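Local coordinates for protein monosaccharide-transporting ATPase (Actinobacillus succinogenes, PDB 5DTE) that binds D-allose between its two lobes and probably serves as the periplasmic sugar-binding component of an ABC transporter, at residues Lys34-Ser37 with Phe41-Met44; Asp114-Leu119 with Val168-Gln173. All blocks are in the same frame, centred on the assembly; numbering follows the deposited sequence.

Contact 1 (Lys34-Ser37 with Phe41-Met44); sequences KTLS and FISM. With ALL (beta-D-allopyranose), chain E.
F41 CB leaves its CA, on helix 39-54, facing the loop 34-37, and the ring takes contacts from two loop side chains, both lying at about a right angle to it. CG2 of T35 approaches F41 CD2 (3.6 Å), while the aliphatic CE of K34 meets F41 CZ and CE2, each at 3.8 Å; both come in obliquely. The backbone adds T35 O, 3.5 Å from F41 CB, and L36 CD2 lies 3.9 Å from F41 O, near F41 CB as well. K34 runs extended beyond CG (chi2 -163°, chi3 -154°), which carries its ammonium past the ring to the sugar, where NZ donates to O1 of the allose (3.1 Å). The ring itself presents an edge to the sugar's O6. These segments form the first beta-alpha link of the periplasmic binding protein fold: the loop leaves strand 28-33 and turns into helix 39-54, so both sides of the turn line one pocket. Within the loop, S37 N donates to T35 OG1 (3.1 Å), an ST turn. I42 makes the more exposed part of the contact. Its CG1 lies against L36 O, and its CD1 meets L36 CD2 at 4.1 Å. S43 and M44 pack on helix 272-287 instead.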
ATOM      1  N   LYS A  34      -1.684  -6.251  -9.356  1.00 21.75           N
ATOM      2  CA  LYS A  34      -0.312  -6.066  -9.798  1.00 24.41           C
ATOM      3  C   LYS A  34       0.608  -7.170  -9.276  1.00 36.54           C
ATOM      4  O   LYS A  34       1.654  -7.455  -9.873  1.00 44.74           O
ATOM      5  CB  LYS A  34       0.200  -4.681  -9.375  1.00 22.08           C
ATOM      6  CG  LYS A  34       0.221  -4.378  -7.893  1.00 17.23           C
ATOM      7  CD  LYS A  34       0.334  -2.870  -7.657  1.00 10.82           C
ATOM      8  CE  LYS A  34       0.976  -2.554  -6.310  1.00 15.25           C
ATOM      9  NZ  LYS A  34       1.147  -1.090  -6.073  1.00 17.64           N
ATOM     10  N   THR A  35       0.205  -7.810  -8.181  1.00 35.18           N
ATOM     11  CA  THR A  35       0.975  -8.919  -7.628  1.00 41.23           C
ATOM     12  C   THR A  35       0.170  -9.703  -6.585  1.00 31.49           C
ATOM     13  O   THR A  35      -0.868  -9.252  -6.113  1.00 22.15           O
ATOM     14  CB  THR A  35       2.312  -8.424  -6.988  1.00 36.21           C
ATOM     15  OG1 THR A  35       3.176  -9.538  -6.729  1.00 43.12           O
ATOM     16  CG2 THR A  35       2.059  -7.642  -5.694  1.00 22.54           C
ATOM     17  N   LEU A  36       0.658 -10.892  -6.259  1.00 33.23           N
ATOM     18  CA  LEU A  36       0.139 -11.683  -5.154  1.00 38.12           C
ATOM     19  C   LEU A  36       1.306 -12.198  -4.310  1.00 42.25           C
ATOM     20  O   LEU A  36       1.095 -12.860  -3.287  1.00 32.29           O
ATOM     21  CB  LEU A  36      -0.701 -12.854  -5.657  1.00 34.87           C
ATOM     22  CG  LEU A  36      -2.206 -12.692  -5.851  1.00 26.76           C
ATOM     23  CD1 LEU A  36      -2.784 -14.031  -6.259  1.00 13.38           C
ATOM     24  CD2 LEU A  36      -2.899 -12.164  -4.595  1.00 23.60           C
ATOM     25  N   SER A  37       2.526 -11.895  -4.768  1.00 41.79           N
ATOM     26  CA  SER A  37       3.770 -12.226  -4.066  1.00 27.81           C
ATOM     27  C   SER A  37       3.828 -11.589  -2.684  1.00 29.05           C
ATOM     28  O   SER A  37       4.418 -12.150  -1.763  1.00 41.56           O
ATOM     29  CB  SER A  37       4.984 -11.780  -4.887  1.00 33.04           C
ATOM     30  OG  SER A  37       5.019 -12.412  -6.156  1.00 43.69           O
ATOM     31  N   PHE A  41      -1.417  -8.340  -0.385  1.00 22.29           N
ATOM     32  CA  PHE A  41      -2.407  -8.562  -1.437  1.00 25.77           C
ATOM     33  C   PHE A  41      -3.068  -9.935  -1.321  1.00 27.17           C
ATOM     34  O   PHE A  41      -4.247 -10.095  -1.641  1.00 35.99           O
ATOM     35  CB  PHE A  41      -1.775  -8.364  -2.812  1.00  6.77           C
ATOM     36  CG  PHE A  41      -1.606  -6.925  -3.178  1.00 13.45           C
ATOM     37  CD1 PHE A  41      -2.718  -6.117  -3.373  1.00 21.60           C
ATOM     38  CD2 PHE A  41      -0.343  -6.362  -3.306  1.00 26.55           C
ATOM     39  CE1 PHE A  41      -2.580  -4.767  -3.703  1.00 25.63           C
ATOM     40  CE2 PHE A  41      -0.191  -5.010  -3.637  1.00 27.10           C
ATOM     41  CZ  PHE A  41      -1.316  -4.214  -3.838  1.00 22.26           C
ATOM     42  N   ILE A  42      -2.304 -10.914  -0.852  1.00 19.78           N
ATOM     43  CA  ILE A  42      -2.842 -12.211  -0.455  1.00 13.16           C
ATOM     44  C   ILE A  42      -3.997 -12.018   0.529  1.00 20.84           C
ATOM     45  O   ILE A  42      -5.008 -12.717   0.484  1.00 28.36           O
ATOM     46  CB  ILE A  42      -1.737 -13.084   0.180  1.00  9.83           C
ATOM     47  CG1 ILE A  42      -0.955 -13.815  -0.908  1.00  7.71           C
ATOM     48  CG2 ILE A  42      -2.317 -14.086   1.172  1.00  7.82           C
ATOM     49  CD1 ILE A  42      -1.794 -14.861  -1.660  1.00 11.79           C
ATOM     50  N   SER A  43      -3.836 -11.033   1.401  1.00 25.86           N
ATOM     51  CA  SER A  43      -4.809 -10.704   2.439  1.00 22.43           C
ATOM     52  C   SER A  43      -6.034 -10.033   1.854  1.00 23.97           C
ATOM     53  O   SER A  43      -7.164 -10.247   2.296  1.00 29.49           O
ATOM     54  CB  SER A  43      -4.159  -9.795   3.486  1.00 17.81           C
ATOM     55  OG  SER A  43      -5.138  -9.105   4.217  1.00 30.49           O
ATOM     56  N   MET A  44      -5.788  -9.197   0.859  1.00 25.44           N
ATOM     57  CA  MET A  44      -6.843  -8.442   0.213  1.00 25.16           C
ATOM     58  C   MET A  44      -7.611  -9.347  -0.731  1.00 32.87           C
ATOM     59  O   MET A  44      -8.833  -9.236  -0.865  1.00 39.68           O
ATOM     60  CB  MET A  44      -6.250  -7.248  -0.534  1.00 19.18           C
ATOM     61  CG  MET A  44      -7.130  -6.684  -1.625  1.00 20.69           C
ATOM     62  SD  MET A  44      -6.417  -5.226  -2.394  1.00 41.74           S
ATOM     63  CE  MET A  44      -6.196  -4.159  -0.956  1.00  5.59           C
TER
HETATM   64  C1  ALL E 401       1.348  -0.523  -2.216  1.00 29.89           C
HETATM   65  C2  ALL E 401       0.291  -1.023  -1.250  1.00 25.89           C
HETATM   66  C3  ALL E 401       0.851  -1.931  -0.219  1.00 26.39           C
HETATM   67  C4  ALL E 401       1.753  -2.975  -0.800  1.00 25.12           C
HETATM   68  C5  ALL E 401       2.849  -2.270  -1.581  1.00 12.81           C
HETATM   69  C6  ALL E 401       3.936  -3.180  -2.053  1.00  6.27           C
HETATM   70  O1  ALL E 401       0.781   0.119  -3.290  1.00 45.94           O
HETATM   71  O2  ALL E 401      -0.267   0.127  -0.579  1.00 25.04           O
HETATM   72  O3  ALL E 401       1.639  -1.138   0.723  1.00 13.47           O
HETATM   73  O4  ALL E 401       2.317  -3.779   0.247  1.00 29.68           O
HETATM   74  O5  ALL E 401       2.212  -1.629  -2.724  1.00 13.34           O
HETATM   75  O6  ALL E 401       3.447  -3.980  -3.109  1.00  7.11           O

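Contact 2 (Asp114-Leu119 with Val168-Gln173); sequences DLDVRL and VDNGEQ. With ALL (beta-D-allopyranose), chain E.
N170 and D116 are joined by one hydrogen bond across the segments: N170 ND2 donates to the backbone D116 O over 3.1 Å. It is nearly straight (165° at the hydrogen), and D116 O lies close to the amide plane of N170. Seen from the acceptor, the donor stands above the carbonyl plane. The same oxygen also takes a bond from the hydroxyl of Y133.

Hydrogen bonds to the sugar use the D116 carboxylate, whose plane is steeply turned from the N170 amide. Its two oxygens accept from neighbouring hydroxyls of the allose, OD1 from O2 (3.1 Å) and OD2 from O1 (2.9 Å), a paired grip that fixes the carboxylate's rotation.

Van der Waals contact is slight and sets V117 carbons against oxygens. V117 passes obliquely by N170, with its CA 3.7 Å from N170 OD1, and its CG2 lies 3.8 Å from the sugar hydroxyl O1 of the allose.

Within 114-119, two bonds accompany the turn out of the strand. A weak V117 N to L115 O bond, with D116 at phi 67° and psi -76°, fits a classic gamma turn, and L119 N donates to D114 OD2 (3.3 Å).

The loop following a strand of one sheet thus meets the first turn of helix 169-182 in the other lobe, with the sugar beside both, as in the ligand-bound cleft of periplasmic sugar-binding proteins.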
ATOM      1  N   ASP A 114     -10.825   2.070  -9.512  1.00 21.44           N
ATOM      2  CA  ASP A 114      -9.391   2.179  -9.347  1.00 26.82           C
ATOM      3  C   ASP A 114      -9.030   1.940  -7.862  1.00 36.15           C
ATOM      4  O   ASP A 114      -9.257   2.798  -7.007  1.00 39.30           O
ATOM      5  CB  ASP A 114      -8.937   3.550  -9.864  1.00 28.45           C
ATOM      6  CG  ASP A 114      -7.564   3.950  -9.371  1.00 36.54           C
ATOM      7  OD1 ASP A 114      -6.701   3.060  -9.248  1.00 39.14           O
ATOM      8  OD2 ASP A 114      -7.351   5.160  -9.102  1.00 33.62           O
ATOM      9  N   LEU A 115      -8.485   0.759  -7.566  1.00 34.20           N
ATOM     10  CA  LEU A 115      -8.120   0.378  -6.193  1.00 31.30           C
ATOM     11  C   LEU A 115      -6.633   0.605  -5.913  1.00 15.27           C
ATOM     12  O   LEU A 115      -5.820   0.513  -6.823  1.00 17.10           O
ATOM     13  CB  LEU A 115      -8.482  -1.096  -5.936  1.00 34.15           C
ATOM     14  CG  LEU A 115      -8.185  -1.785  -4.595  1.00 21.26           C
ATOM     15  CD1 LEU A 115      -9.008  -1.173  -3.471  1.00 15.73           C
ATOM     16  CD2 LEU A 115      -8.469  -3.281  -4.678  1.00 13.20           C
ATOM     17  N   ASP A 116      -6.308   0.922  -4.657  1.00 16.38           N
ATOM     18  CA  ASP A 116      -4.929   1.049  -4.120  1.00 22.51           C
ATOM     19  C   ASP A 116      -4.075   2.207  -4.658  1.00 20.17           C
ATOM     20  O   ASP A 116      -3.837   3.192  -3.951  1.00 20.94           O
ATOM     21  CB  ASP A 116      -4.138  -0.255  -4.330  1.00 19.51           C
ATOM     22  CG  ASP A 116      -2.784  -0.246  -3.608  1.00 18.32           C
ATOM     23  OD1 ASP A 116      -2.717   0.236  -2.450  1.00 13.78           O
ATOM     24  OD2 ASP A 116      -1.787  -0.718  -4.200  1.00 17.70           O
ATOM     25  N   VAL A 117      -3.572   2.053  -5.880  1.00 17.86           N
ATOM     26  CA  VAL A 117      -2.709   3.049  -6.502  1.00 14.30           C
ATOM     27  C   VAL A 117      -3.561   4.036  -7.300  1.00 14.37           C
ATOM     28  O   VAL A 117      -4.369   3.636  -8.129  1.00 14.33           O
ATOM     29  CB  VAL A 117      -1.652   2.374  -7.397  1.00 14.40           C
ATOM     30  CG1 VAL A 117      -0.912   3.401  -8.246  1.00 18.14           C
ATOM     31  CG2 VAL A 117      -0.671   1.540  -6.542  1.00 14.35           C
ATOM     32  N   ARG A 118      -3.404   5.329  -7.022  1.00 25.88           N
ATOM     33  CA  ARG A 118      -4.306   6.328  -7.593  1.00 20.82           C
ATOM     34  C   ARG A 118      -3.790   6.890  -8.907  1.00 28.22           C
ATOM     35  O   ARG A 118      -2.623   7.324  -8.999  1.00 27.02           O
ATOM     36  CB  ARG A 118      -4.544   7.468  -6.606  1.00 20.08           C
ATOM     37  CG  ARG A 118      -5.668   8.414  -7.018  1.00 32.32           C
ATOM     38  CD  ARG A 118      -5.913   9.501  -5.957  1.00 54.03           C
ATOM     39  NE  ARG A 118      -6.442  10.736  -6.536  1.00 64.99           N
ATOM     40  CZ  ARG A 118      -7.716  10.923  -6.871  1.00 69.14           C
ATOM     41  NH1 ARG A 118      -8.103  12.078  -7.404  1.00 67.07           N
ATOM     42  NH2 ARG A 118      -8.606   9.957  -6.683  1.00 67.02           N
ATOM     43  N   LEU A 119      -4.670   6.874  -9.915  1.00 29.75           N
ATOM     44  CA  LEU A 119      -4.375   7.433 -11.239  1.00 31.31           C
ATOM     45  C   LEU A 119      -4.104   8.954 -11.170  1.00 36.92           C
ATOM     46  O   LEU A 119      -4.673   9.662 -10.339  1.00 28.96           O
ATOM     47  CB  LEU A 119      -5.523   7.153 -12.224  1.00 22.15           C
ATOM     48  CG  LEU A 119      -6.009   5.735 -12.577  1.00 21.48           C
ATOM     49  CD1 LEU A 119      -7.034   5.796 -13.701  1.00 14.79           C
ATOM     50  CD2 LEU A 119      -4.887   4.791 -12.952  1.00 21.74           C
ATOM     51  N   VAL A 168       6.202   5.050  -7.870  1.00 35.77           N
ATOM     52  CA  VAL A 168       4.839   4.739  -7.424  1.00 46.08           C
ATOM     53  C   VAL A 168       4.340   5.715  -6.366  1.00 45.91           C
ATOM     54  O   VAL A 168       5.003   5.949  -5.362  1.00 48.11           O
ATOM     55  CB  VAL A 168       4.723   3.311  -6.853  1.00 43.63           C
ATOM     56  CG1 VAL A 168       3.583   3.232  -5.832  1.00 37.53           C
ATOM     57  CG2 VAL A 168       4.510   2.306  -7.974  1.00 48.43           C
ATOM     58  N   ASP A 169       3.162   6.270  -6.614  1.00 43.22           N
ATOM     59  CA  ASP A 169       2.583   7.295  -5.761  1.00 39.58           C
ATOM     60  C   ASP A 169       2.525   6.896  -4.294  1.00 27.50           C
ATOM     61  O   ASP A 169       2.929   7.667  -3.427  1.00 26.50           O
ATOM     62  CB  ASP A 169       1.180   7.642  -6.246  1.00 46.92           C
ATOM     63  CG  ASP A 169       0.683   8.946  -5.683  1.00 56.45           C
ATOM     64  OD1 ASP A 169       1.152  10.001  -6.158  1.00 61.06           O
ATOM     65  OD2 ASP A 169      -0.177   8.917  -4.773  1.00 61.93           O
ATOM     66  N   ASN A 170       2.026   5.696  -4.018  1.00 26.17           N
ATOM     67  CA  ASN A 170       1.838   5.267  -2.633  1.00 28.61           C
ATOM     68  C   ASN A 170       3.148   5.297  -1.850  1.00 32.80           C
ATOM     69  O   ASN A 170       3.180   5.681  -0.676  1.00 35.80           O
ATOM     70  CB  ASN A 170       1.227   3.870  -2.580  1.00 25.32           C
ATOM     71  CG  ASN A 170      -0.156   3.827  -3.173  1.00 27.97           C
ATOM     72  OD1 ASN A 170      -0.496   4.618  -4.059  1.00 39.89           O
ATOM     73  ND2 ASN A 170      -0.971   2.908  -2.687  1.00 18.55           N
ATOM     74  N   GLY A 171       4.235   4.919  -2.510  1.00 26.60           N
ATOM     75  CA  GLY A 171       5.537   4.918  -1.865  1.00 20.50           C
ATOM     76  C   GLY A 171       6.029   6.314  -1.548  1.00 15.04           C
ATOM     77  O   GLY A 171       6.343   6.606  -0.400  1.00 17.46           O
ATOM     78  N   GLU A 172       6.094   7.166  -2.571  1.00 18.66           N
ATOM     79  CA  GLU A 172       6.506   8.563  -2.427  1.00 19.86           C
ATOM     80  C   GLU A 172       5.609   9.318  -1.442  1.00 14.54           C
ATOM     81  O   GLU A 172       6.113  10.035  -0.593  1.00 10.19           O
ATOM     82  CB  GLU A 172       6.512   9.280  -3.796  1.00 27.11           C
ATOM     83  CG  GLU A 172       7.311   8.559  -4.925  1.00 45.65           C
ATOM     84  CD  GLU A 172       8.834   8.836  -4.937  1.00 37.95           C
ATOM     85  OE1 GLU A 172       9.300   9.743  -4.214  1.00 35.86           O
ATOM     86  OE2 GLU A 172       9.568   8.138  -5.686  1.00 32.45           O
ATOM     87  N   GLN A 173       4.289   9.142  -1.541  1.00 19.51           N
ATOM     88  CA  GLN A 173       3.355   9.755  -0.579  1.00 21.13           C
ATOM     89  C   GLN A 173       3.725   9.430   0.879  1.00 21.33           C
ATOM     90  O   GLN A 173       3.780  10.328   1.726  1.00 26.50           O
ATOM     91  CB  GLN A 173       1.913   9.314  -0.844  1.00  9.33           C
ATOM     92  CG  GLN A 173       1.247   9.931  -2.069  1.00 28.77           C
ATOM     93  CD  GLN A 173       1.285  11.453  -2.074  1.00 43.99           C
ATOM     94  OE1 GLN A 173       0.927  12.100  -1.091  1.00 53.88           O
ATOM     95  NE2 GLN A 173       1.718  12.031  -3.191  1.00 52.06           N
TER
HETATM   96  C1  ALL E 401       1.348  -0.523  -2.216  1.00 29.89           C
HETATM   97  C2  ALL E 401       0.291  -1.023  -1.250  1.00 25.89           C
HETATM   98  C3  ALL E 401       0.851  -1.931  -0.219  1.00 26.39           C
HETATM   99  C4  ALL E 401       1.753  -2.975  -0.800  1.00 25.12           C
HETATM  100  C5  ALL E 401       2.849  -2.270  -1.581  1.00 12.81           C
HETATM  101  C6  ALL E 401       3.936  -3.180  -2.053  1.00  6.27           C
HETATM  102  O1  ALL E 401       0.781   0.119  -3.290  1.00 45.94           O
HETATM  103  O2  ALL E 401      -0.267   0.127  -0.579  1.00 25.04           O
HETATM  104  O3  ALL E 401       1.639  -1.138   0.723  1.00 13.47           O
HETATM  105  O4  ALL E 401       2.317  -3.779   0.247  1.00 29.68           O
HETATM  106  O5  ALL E 401       2.212  -1.629  -2.724  1.00 13.34           O
HETATM  107  O6  ALL E 401       3.447  -3.980  -3.109  1.00  7.11           O

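In the fold
Contact 1 closes before contact 2 opens along the chain; their centres are about 15 Å apart, and both touch the same allose molecule. Segment 34-37 follows strand 28-33 of the six-stranded parallel sheet, while 114-119 begins on the last two residues of strand 112-115 of that sheet and runs into the loop beyond. Contact 1 stays in one lobe because 41-44 lies on helix 39-54, directly after 34-37. Contact 2 reaches helix 169-182, which follows strand 157-163 of the four-stranded sheet, and so spans the cleft. The two meet at D116, whose OD2 lies 3.5 Å from K34 NZ, a long, weak ion pair, and 3.5 Å from F41 CZ. Behind it M44 SD packs on L115 CD2. The sugar is therefore held jointly by loops from two strands separated by 87-90 and by both lobes.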